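Local structure of methyl transferase from Methanosarcina acetivorans (Methanosarcina acetivorans, 6MRO) at residues Pro20-Leu25 against Ile104-Phe109; Ser28-Pro33 against Lys133-Cys138; Asn46-Ala51 against Ala72-Arg77. The protein probably transfers methyl groups from S-adenosylmethionine to an acceptor not identified here, and binds S-adenosyl-L-homocysteine and calcium ions. The protein carries 1 engineered substitution. One frame throughout, in Å; residues are numbered along the deposited sequence.

Contact 1: residues Pro20-Leu25 against Ile104-Phe109; sequences PAFQAL and IDSGLF. With SAH (S-adenosyl-L-homocysteine), chain B.
Phe22, on helix 20-27, drives its ring into the end of strand 100-106 and meets three successive residues there: Ile104, Asp105 and Ser106. The helix and the strand run nearly antiparallel, at 155°, with their axes 10.3 Å apart at closest approach, a gap that a phenylalanine is long enough to bridge. With chi1 at -74°, its CG stands anti to the carbonyl carbon and the ring is carried across to the strand. Ring atom CE1 packs on Ile104 CB at 3.5 Å and, a little further off, on the CG2 branch. On the other flank Phe22 CE2 comes to 3.6 Å from Ser106 CB. Between the two, Phe22 CZ presents the ring edge to the carbonyl oxygen O of Asp105 at 3.5 Å, an approach that sets the slightly positive ring hydrogens against the oxygen.

Ile104, branched at CB as suits a strand, offers the ring a broad apolar flank. Ser106 has two tasks. Its CB is small enough to lie against Phe22, while OG, anti to the backbone N (chi1 176°), turns to the ligand and donates a hydrogen bond to SAH O at 3.0 Å. The backbone O of Ser106 accepts another from SAH N at 2.9 Å, so one residue grips both the carboxylate and the amino group of S-adenosyl-L-homocysteine. Further along the loop, Leu108 CD1 lies 3.5 Å from SAH C8 of the adenine. The loop curls back so that the N-H of Phe109 meets Asp105 OD2 on its syn lone pair, and Asp105 OD1 is hydrogen-bonded to Tyr134.

Around this buried contact, Phe22 also touches Leu137 of strand 132-139, while Ile104 packs on Asn46 of helix 45-51.

Contact 2: residues Ser28-Pro33 against Lys133-Cys138; sequences SGEIRP and KYFMLC
The turn that leads from helix 20-27 toward strand 35-39 packs here on the face of strand 132-139, with Phe135 as the central side chain. Helix 20-27 ends in a Schellman motif at Gly29, whose phi of 80° comes easily to a glycine. The chain beyond it brings Glu30 and Ile31 against the Phe135 ring. Ile31 CG1 approaches ring atom CE2 to 3.7 Å, its side chain running past the phenylalanine in the opposite direction, and the backbone O of Glu30 lies 3.9 Å from Phe135 CZ. The Glu30 carboxylate stands almost perpendicular to the ring, at 80°. Its OE2 takes a 2.6 Å hydrogen bond from Ser28 OG on the anti side, and OE1 is hydrogen-bonded to Tyr170, so both oxygens of this partly exposed group have partners. At the outer margin, Lys133 CE makes a loose contact with the edge of the Arg32 guanidinium, which also meets Gly29 O in its plane. Leu25 touches Phe135, and Ile31 also packs on Ile102 of strand 100-106. Such a helix-to-strand connection, reaching over strand 100-106 to strand 132-139, two places along the sheet, is consistent with the layered alpha/beta fold of the Rossmann-like methyltransferases.

Contact 3: residues Asn46-Ala51 against Ala72-Arg77; sequences NAIMLA and AKAIER
Helices 45-51 and 64-76 come together near the C-terminal end of the second, where the backbones are nearest at Ile48 and Ala74, with CA atoms 6.5 Å apart. Ordinary helical hydrogen bonds hold both segments, and Arg77 is the first residue to leave the helical conformation. A separation this small suits Ala74, whose methyl group lets the other helix come near.

Ile48 carries the contact from its side. Chi1 of -70° and an extended chi2 of 169° send CD1 outward, and this one methyl serves all three partners. Ile48 CD1 lies 3.7 Å from the backbone N of Ala74, with the Ala74 methyl a little further off. On Lys73 it meets CB at 3.8 Å. Lys73 CG and CD sit at much the same distance from it, the two side chains crossing at about a right angle, so the lysine acts here through its aliphatic chain. Arg77 adds NH1, 4.1 Å from Ile48 CD1.

The two cationic side chains are also layered on each other: Lys73 CG rests 3.3 Å above the plane of the Arg77 guanidinium, over its centre. The lysine bends at chi3, and its NZ forms a salt bridge with Glu45 OE1 as well as a hydrogen bond to Arg43 O. Arg77, extended from CG to NE, reaches Glu45 OE2 with NH1. One glutamate at the start of helix 45-51 thus holds both cations, one on each carboxylate oxygen, placing a charged cluster beside Ile48. These long side chains suit a site that must span from one helix to the next.

Joining consecutive helices separated by strand 56-61 is what neighbouring beta-alpha units of a Rossmann-like fold do, and helix 45-51 follows a glycine-rich turn with Gly42 and Gly44 that is consistent with the cofactor-binding turn of such methyltransferases.

Overall arrangement
The three contacts belong to one mixed sheet and its helices, with strands 100-106 and 132-139 as neighbours. Contacts 1 and 2 are 8 Å apart between centres and interlock: their segments alternate along the chain, Asp105 O is hydrogen-bonded to Leu137 N, pairing the two strands, and Leu25 packs on Phe135. Contact 3 stands about 15 Å from contact 1 and 18 Å from contact 2, and its two segments fall in the sequence between the partners of both. Helix 45-51 connects it inward, Asn46 touching Ile104 and belonging to the ligand pocket with Ser106. Together they lay helices 20-27, 45-51 and 64-76 side by side on one face of the sheet that carries S-adenosyl-L-homocysteine, with the loop 28-33.

Contact 1: residues Pro20-Leu25 against Ile104-Phe109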
loop_
_atom_site.group_PDB
_atom_site.type_symbol
_atom_site.label_atom_id
_atom_site.label_comp_id
_atom_site.label_asym_id
_atom_site.label_seq_id
_atom_site.Cartn_x
_atom_site.Cartn_y
_atom_site.Cartn_z
ATOM N N PRO A 20 10.053 -1.212 6.432
ATOM C CA PRO A 20 10.919 -0.103 6.860
ATOM C C PRO A 20 10.671 1.184 6.099
ATOM O O PRO A 20 10.759 2.263 6.699
ATOM C CB PRO A 20 12.329 -0.656 6.624
ATOM C CG PRO A 20 12.169 -2.131 6.814
ATOM C CD PRO A 20 10.787 -2.488 6.336
ATOM N N ALA A 21 10.330 1.110 4.810
ATOM C CA ALA A 21 10.098 2.339 4.051
ATOM C C ALA A 21 8.964 3.154 4.658
ATOM O O ALA A 21 9.023 4.389 4.688
ATOM C CB ALA A 21 9.806 2.014 2.585
ATOM N N PHE A 22 7.927 2.482 5.170
ATOM C CA PHE A 22 6.826 3.214 5.787
ATOM C C PHE A 22 7.157 3.652 7.213
ATOM O O PHE A 22 6.727 4.732 7.633
ATOM C CB PHE A 22 5.558 2.362 5.724
ATOM C CG PHE A 22 4.966 2.289 4.336
ATOM C CD1 PHE A 22 4.262 3.364 3.808
ATOM C CD2 PHE A 22 5.129 1.163 3.555
ATOM C CE1 PHE A 22 3.741 3.309 2.514
ATOM C CE2 PHE A 22 4.611 1.103 2.254
ATOM C CZ PHE A 22 3.922 2.172 1.741
ATOM N N GLN A 23 7.922 2.848 7.962
ATOM C CA GLN A 23 8.416 3.307 9.260
ATOM C C GLN A 23 9.249 4.573 9.106
ATOM O O GLN A 23 9.173 5.488 9.939
ATOM C CB GLN A 23 9.255 2.216 9.928
ATOM C CG GLN A 23 10.110 2.716 11.097
ATOM C CD GLN A 23 9.274 3.179 12.283
ATOM O OE1 GLN A 23 8.216 2.609 12.569
ATOM N NE2 GLN A 23 9.742 4.217 12.977
ATOM N N ALA A 24 10.013 4.659 8.018
ATOM C CA ALA A 24 10.880 5.811 7.801
ATOM C C ALA A 24 10.073 7.059 7.463
ATOM O O ALA A 24 10.521 8.179 7.739
ATOM C CB ALA A 24 11.882 5.498 6.686
ATOM N N LEU A 25 8.890 6.881 6.863
ATOM C CA LEU A 25 8.007 8.013 6.594
ATOM C C LEU A 25 7.481 8.610 7.886
ATOM O O LEU A 25 7.200 9.811 7.949
ATOM C CB LEU A 25 6.833 7.582 5.707
ATOM C CG LEU A 25 7.162 7.230 4.254
ATOM C CD1 LEU A 25 5.922 6.662 3.545
ATOM C CD2 LEU A 25 7.676 8.485 3.546
ATOM N N ILE A 104 -1.659 4.619 1.877
ATOM C CA ILE A 104 -0.425 3.844 1.752
ATOM C C ILE A 104 -0.694 2.574 0.958
ATOM O O ILE A 104 -1.748 1.948 1.059
ATOM C CB ILE A 104 0.259 3.514 3.104
ATOM C CG1 ILE A 104 -0.584 2.574 3.973
ATOM C CG2 ILE A 104 0.635 4.803 3.846
ATOM C CD1 ILE A 104 0.192 2.013 5.182
ATOM N N ASP A 105 0.303 2.180 0.171
ATOM C CA ASP A 105 0.167 1.079 -0.781
ATOM C C ASP A 105 1.473 0.300 -0.655
ATOM O O ASP A 105 2.510 0.746 -1.141
ATOM C CB ASP A 105 -0.069 1.659 -2.174
ATOM C CG ASP A 105 -0.065 0.629 -3.283
ATOM O OD1 ASP A 105 -0.700 0.957 -4.308
ATOM O OD2 ASP A 105 0.523 -0.471 -3.158
ATOM N N SER A 106 1.434 -0.843 0.046
ATOM C CA SER A 106 2.632 -1.640 0.317
ATOM C C SER A 106 2.471 -2.924 -0.490
ATOM O O SER A 106 1.967 -3.928 0.015
ATOM C CB SER A 106 2.784 -1.922 1.842
ATOM O OG SER A 106 3.893 -2.777 2.143
ATOM N N GLY A 107 2.876 -2.881 -1.760
ATOM C CA GLY A 107 2.774 -4.045 -2.620
ATOM C C GLY A 107 1.457 -4.271 -3.346
ATOM O O GLY A 107 1.323 -5.308 -4.028
ATOM N N LEU A 108 0.479 -3.364 -3.242
ATOM C CA LEU A 108 -0.760 -3.572 -4.000
ATOM C C LEU A 108 -0.596 -3.154 -5.459
ATOM O O LEU A 108 -0.913 -3.925 -6.374
ATOM C CB LEU A 108 -1.927 -2.817 -3.356
ATOM C CG LEU A 108 -3.249 -2.874 -4.151
ATOM C CD1 LEU A 108 -3.701 -4.343 -4.404
ATOM C CD2 LEU A 108 -4.389 -2.069 -3.477
ATOM N N PHE A 109 -0.109 -1.933 -5.695
ATOM C CA PHE A 109 0.140 -1.491 -7.064
ATOM C C PHE A 109 0.893 -2.559 -7.834
ATOM O O PHE A 109 0.577 -2.837 -8.996
ATOM C CB PHE A 109 0.927 -0.183 -7.078
ATOM C CG PHE A 109 1.376 0.227 -8.456
ATOM C CD1 PHE A 109 0.458 0.677 -9.391
ATOM C CD2 PHE A 109 2.709 0.129 -8.819
ATOM C CE1 PHE A 109 0.864 1.050 -10.674
ATOM C CE2 PHE A 109 3.130 0.498 -10.096
ATOM C CZ PHE A 109 2.211 0.955 -11.022
HETATM N N SAH B . 0.149 -4.557 2.199
HETATM C CA SAH B . 0.328 -5.910 2.759
HETATM C CB SAH B . -0.056 -6.968 1.733
HETATM C CG SAH B . 0.635 -6.792 0.381
HETATM S SD SAH B . 0.330 -8.151 -0.772
HETATM C C SAH B . 1.756 -6.146 3.226
HETATM O O SAH B . 2.645 -5.315 2.990
HETATM O OXT SAH B . 2.035 -7.188 3.839
HETATM C "C5'" SAH B . -0.990 -7.346 -1.731
HETATM C "C4'" SAH B . -2.349 -7.385 -1.028
HETATM O "O4'" SAH B . -3.313 -6.746 -1.855
HETATM C "C3'" SAH B . -2.880 -8.782 -0.713
HETATM O "O3'" SAH B . -3.174 -8.828 0.675
HETATM C "C2'" SAH B . -4.115 -8.908 -1.595
HETATM O "O2'" SAH B . -5.165 -9.690 -1.044
HETATM C "C1'" SAH B . -4.530 -7.458 -1.774
HETATM N N9 SAH B . -5.300 -7.159 -2.987
HETATM C C8 SAH B . -5.038 -7.548 -4.283
HETATM N N7 SAH B . -5.971 -7.005 -5.083
HETATM C C5 SAH B . -6.809 -6.261 -4.321
HETATM C C6 SAH B . -7.936 -5.498 -4.614
HETATM N N6 SAH B . -8.379 -5.397 -5.860
HETATM N N1 SAH B . -8.588 -4.851 -3.598
HETATM C C2 SAH B . -8.133 -4.946 -2.296
HETATM N N3 SAH B . -7.028 -5.711 -1.997
HETATM C C4 SAH B . -6.378 -6.341 -3.006
#

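Contact 2: residues Ser28-Pro33 against Lys133-Cys138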
loop_
_atom_site.group_PDB
_atom_site.type_symbol
_atom_site.label_atom_id
_atom_site.label_comp_id
_atom_site.label_asym_id
_atom_site.label_seq_id
_atom_site.Cartn_x
_atom_site.Cartn_y
_atom_site.Cartn_z
ATOM N N SER A 28 10.587 10.545 9.315
ATOM C CA SER A 28 10.978 11.741 8.575
ATOM C C SER A 28 9.965 12.867 8.697
ATOM O O SER A 28 10.215 13.955 8.173
ATOM C CB SER A 28 11.196 11.415 7.088
ATOM O OG SER A 28 9.955 11.089 6.464
ATOM N N GLY A 29 8.847 12.644 9.385
ATOM C CA GLY A 29 7.800 13.644 9.478
ATOM C C GLY A 29 6.890 13.717 8.271
ATOM O O GLY A 29 6.072 14.642 8.185
ATOM N N GLU A 30 7.011 12.778 7.330
ATOM C CA GLU A 30 6.216 12.851 6.108
ATOM C C GLU A 30 4.801 12.335 6.311
ATOM O O GLU A 30 3.867 12.790 5.632
ATOM C CB GLU A 30 6.892 12.049 5.003
ATOM C CG GLU A 30 8.050 12.794 4.367
ATOM C CD GLU A 30 8.854 11.897 3.442
ATOM O OE1 GLU A 30 8.456 11.814 2.267
ATOM O OE2 GLU A 30 9.874 11.293 3.879
ATOM N N ILE A 31 4.628 11.366 7.202
ATOM C CA ILE A 31 3.307 10.879 7.574
ATOM C C ILE A 31 2.959 11.554 8.892
ATOM O O ILE A 31 3.618 11.335 9.916
ATOM C CB ILE A 31 3.261 9.349 7.671
ATOM C CG1 ILE A 31 3.363 8.736 6.269
ATOM C CG2 ILE A 31 1.965 8.904 8.347
ATOM C CD1 ILE A 31 3.321 7.215 6.237
ATOM N N ARG A 32 1.964 12.433 8.843
ATOM C CA ARG A 32 1.504 13.220 9.968
ATOM C C ARG A 32 0.104 12.776 10.346
ATOM O O ARG A 32 -0.611 12.219 9.511
ATOM C CB ARG A 32 1.490 14.717 9.620
ATOM C CG ARG A 32 2.831 15.264 9.181
ATOM C CD ARG A 32 2.732 16.761 8.908
ATOM N NE ARG A 32 1.918 17.053 7.731
ATOM C CZ ARG A 32 2.269 16.738 6.484
ATOM N NH1 ARG A 32 1.467 17.044 5.474
ATOM N NH2 ARG A 32 3.421 16.117 6.245
ATOM N N PRO A 33 -0.319 12.982 11.593
ATOM C CA PRO A 33 -1.642 12.491 12.011
ATOM C C PRO A 33 -2.755 12.973 11.092
ATOM O O PRO A 33 -2.841 14.159 10.748
ATOM C CB PRO A 33 -1.793 13.056 13.426
ATOM C CG PRO A 33 -0.373 13.148 13.925
ATOM C CD PRO A 33 0.416 13.588 12.718
ATOM N N LYS A 133 -1.789 12.784 0.565
ATOM C CA LYS A 133 -0.617 12.072 0.156
ATOM C C LYS A 133 -0.852 10.596 -0.174
ATOM O O LYS A 133 -1.575 9.946 0.478
ATOM C CB LYS A 133 0.391 12.085 1.284
ATOM C CG LYS A 133 0.793 13.419 1.836
ATOM C CD LYS A 133 1.934 13.927 0.990
ATOM C CE LYS A 133 2.549 15.197 1.516
ATOM N NZ LYS A 133 3.712 15.495 0.627
ATOM N N TYR A 134 -0.185 10.142 -1.222
ATOM C CA TYR A 134 -0.145 8.745 -1.631
ATOM C C TYR A 134 1.300 8.280 -1.541
ATOM O O TYR A 134 2.187 8.882 -2.169
ATOM C CB TYR A 134 -0.679 8.581 -3.055
ATOM C CG TYR A 134 -0.597 7.182 -3.654
ATOM C CD1 TYR A 134 0.075 6.960 -4.848
ATOM C CD2 TYR A 134 -1.227 6.097 -3.038
ATOM C CE1 TYR A 134 0.136 5.707 -5.405
ATOM C CE2 TYR A 134 -1.177 4.817 -3.595
ATOM C CZ TYR A 134 -0.488 4.642 -4.782
ATOM O OH TYR A 134 -0.435 3.408 -5.356
ATOM N N PHE A 135 1.534 7.234 -0.748
ATOM C CA PHE A 135 2.841 6.602 -0.603
ATOM C C PHE A 135 2.735 5.165 -1.086
ATOM O O PHE A 135 1.905 4.396 -0.580
ATOM C CB PHE A 135 3.305 6.628 0.853
ATOM C CG PHE A 135 3.483 8.012 1.395
ATOM C CD1 PHE A 135 4.576 8.774 1.008
ATOM C CD2 PHE A 135 2.572 8.545 2.290
ATOM C CE1 PHE A 135 4.754 10.061 1.493
ATOM C CE2 PHE A 135 2.750 9.825 2.803
ATOM C CZ PHE A 135 3.835 10.588 2.405
ATOM N N MET A 136 3.569 4.805 -2.058
ATOM C CA MET A 136 3.488 3.496 -2.680
ATOM C C MET A 136 4.865 2.861 -2.714
ATOM O O MET A 136 5.843 3.502 -3.107
ATOM C CB MET A 136 2.906 3.603 -4.090
ATOM C CG MET A 136 2.708 2.273 -4.800
ATOM S SD MET A 136 4.185 1.680 -5.672
ATOM C CE MET A 136 4.163 2.811 -7.070
ATOM N N LEU A 137 4.931 1.598 -2.308
ATOM C CA LEU A 137 6.170 0.839 -2.277
ATOM C C LEU A 137 6.070 -0.326 -3.246
ATOM O O LEU A 137 5.104 -1.099 -3.197
ATOM C CB LEU A 137 6.438 0.361 -0.847
ATOM C CG LEU A 137 7.609 -0.574 -0.552
ATOM C CD1 LEU A 137 8.903 0.193 -0.662
ATOM C CD2 LEU A 137 7.428 -1.152 0.877
ATOM N N CYS A 138 7.077 -0.466 -4.110
ATOM C CA CYS A 138 7.081 -1.544 -5.087
ATOM C C CYS A 138 8.517 -1.955 -5.392
ATOM O O CYS A 138 9.474 -1.230 -5.102
ATOM C CB CYS A 138 6.335 -1.118 -6.365
ATOM S SG CYS A 138 7.104 0.297 -7.212
#

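Contact 3: residues Asn46-Ala51 against Ala72-Arg77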
loop_
_atom_site.group_PDB
_atom_site.type_symbol
_atom_site.label_atom_id
_atom_site.label_comp_id
_atom_site.label_asym_id
_atom_site.label_seq_id
_atom_site.Cartn_x
_atom_site.Cartn_y
_atom_site.Cartn_z
ATOM N N ASN A 46 1.522 -2.532 8.583
ATOM C CA ASN A 46 1.691 -1.105 8.313
ATOM C C ASN A 46 0.524 -0.303 8.868
ATOM O O ASN A 46 0.709 0.810 9.378
ATOM C CB ASN A 46 1.831 -0.855 6.816
ATOM C CG ASN A 46 3.137 -1.385 6.258
ATOM O OD1 ASN A 46 4.178 -1.269 6.904
ATOM N ND2 ASN A 46 3.100 -1.910 5.030
ATOM N N ALA A 47 -0.687 -0.853 8.776
ATOM C CA ALA A 47 -1.866 -0.133 9.244
ATOM C C ALA A 47 -1.811 0.071 10.747
ATOM O O ALA A 47 -2.104 1.164 11.246
ATOM C CB ALA A 47 -3.130 -0.902 8.850
ATOM N N ILE A 48 -1.400 -0.965 11.482
ATOM C CA ILE A 48 -1.277 -0.849 12.929
ATOM C C ILE A 48 -0.201 0.167 13.286
ATOM O O ILE A 48 -0.352 0.956 14.224
ATOM C CB ILE A 48 -0.998 -2.237 13.542
ATOM C CG1 ILE A 48 -2.254 -3.114 13.428
ATOM C CG2 ILE A 48 -0.566 -2.105 14.995
ATOM C CD1 ILE A 48 -2.026 -4.588 13.746
ATOM N N MET A 49 0.890 0.184 12.530
ATOM C CA MET A 49 1.943 1.156 12.798
ATOM C C MET A 49 1.414 2.583 12.667
ATOM O O MET A 49 1.685 3.442 13.521
ATOM C CB MET A 49 3.117 0.903 11.852
ATOM C CG MET A 49 4.328 1.734 12.171
ATOM S SD MET A 49 4.242 3.260 11.235
ATOM C CE MET A 49 4.486 2.657 9.565
ATOM N N LEU A 50 0.660 2.858 11.607
ATOM C CA LEU A 50 0.092 4.194 11.430
ATOM C C LEU A 50 -0.845 4.539 12.576
ATOM O O LEU A 50 -0.857 5.672 13.068
ATOM C CB LEU A 50 -0.658 4.275 10.101
ATOM C CG LEU A 50 0.228 4.383 8.855
ATOM C CD1 LEU A 50 -0.606 4.655 7.606
ATOM C CD2 LEU A 50 1.252 5.464 9.062
ATOM N N ALA A 51 -1.642 3.555 13.012
ATOM C CA ALA A 51 -2.559 3.756 14.126
ATOM C C ALA A 51 -1.812 4.057 15.416
ATOM O O ALA A 51 -2.260 4.883 16.219
ATOM C CB ALA A 51 -3.455 2.520 14.284
ATOM N N ALA A 72 -7.426 -9.405 14.593
ATOM C CA ALA A 72 -6.955 -10.047 15.821
ATOM C C ALA A 72 -5.641 -9.439 16.302
ATOM O O ALA A 72 -5.410 -9.306 17.510
ATOM C CB ALA A 72 -6.795 -11.550 15.592
ATOM N N LYS A 73 -4.764 -9.078 15.366
ATOM C CA LYS A 73 -3.500 -8.442 15.716
ATOM C C LYS A 73 -3.738 -7.093 16.386
ATOM O O LYS A 73 -3.137 -6.784 17.424
ATOM C CB LYS A 73 -2.661 -8.275 14.445
ATOM C CG LYS A 73 -1.166 -8.236 14.611
ATOM C CD LYS A 73 -0.494 -8.053 13.230
ATOM C CE LYS A 73 -0.423 -9.376 12.458
ATOM N NZ LYS A 73 0.440 -9.280 11.245
ATOM N N ALA A 74 -4.607 -6.270 15.789
ATOM C CA ALA A 74 -4.950 -4.982 16.379
ATOM C C ALA A 74 -5.556 -5.154 17.768
ATOM O O ALA A 74 -5.237 -4.395 18.691
ATOM C CB ALA A 74 -5.915 -4.228 15.461
ATOM N N ILE A 75 -6.423 -6.153 17.940
ATOM C CA ILE A 75 -7.011 -6.411 19.252
ATOM C C ILE A 75 -5.924 -6.816 20.241
ATOM O O ILE A 75 -5.857 -6.302 21.366
ATOM C CB ILE A 75 -8.109 -7.483 19.138
ATOM C CG1 ILE A 75 -9.347 -6.895 18.451
ATOM C CG2 ILE A 75 -8.464 -8.053 20.513
ATOM C CD1 ILE A 75 -10.203 -7.928 17.752
ATOM N N GLU A 76 -5.039 -7.723 19.822
ATOM C CA GLU A 76 -3.939 -8.152 20.679
ATOM C C GLU A 76 -3.060 -6.980 21.090
ATOM O O GLU A 76 -2.637 -6.888 22.248
ATOM C CB GLU A 76 -3.103 -9.218 19.967
ATOM C CG GLU A 76 -2.274 -10.068 20.908
ATOM C CD GLU A 76 -3.123 -10.803 21.938
ATOM O OE1 GLU A 76 -3.215 -10.326 23.088
ATOM O OE2 GLU A 76 -3.687 -11.864 21.602
ATOM N N ARG A 77 -2.785 -6.068 20.164
ATOM C CA ARG A 77 -1.871 -4.967 20.425
ATOM C C ARG A 77 -2.577 -3.703 20.903
ATOM O O ARG A 77 -1.949 -2.637 20.941
ATOM C CB ARG A 77 -1.044 -4.679 19.176
ATOM C CG ARG A 77 -0.255 -5.892 18.739
ATOM C CD ARG A 77 0.251 -5.759 17.327
ATOM N NE ARG A 77 1.008 -6.940 16.923
ATOM C CZ ARG A 77 1.660 -7.052 15.768
ATOM N NH1 ARG A 77 1.643 -6.056 14.892
ATOM N NH2 ARG A 77 2.320 -8.167 15.486
#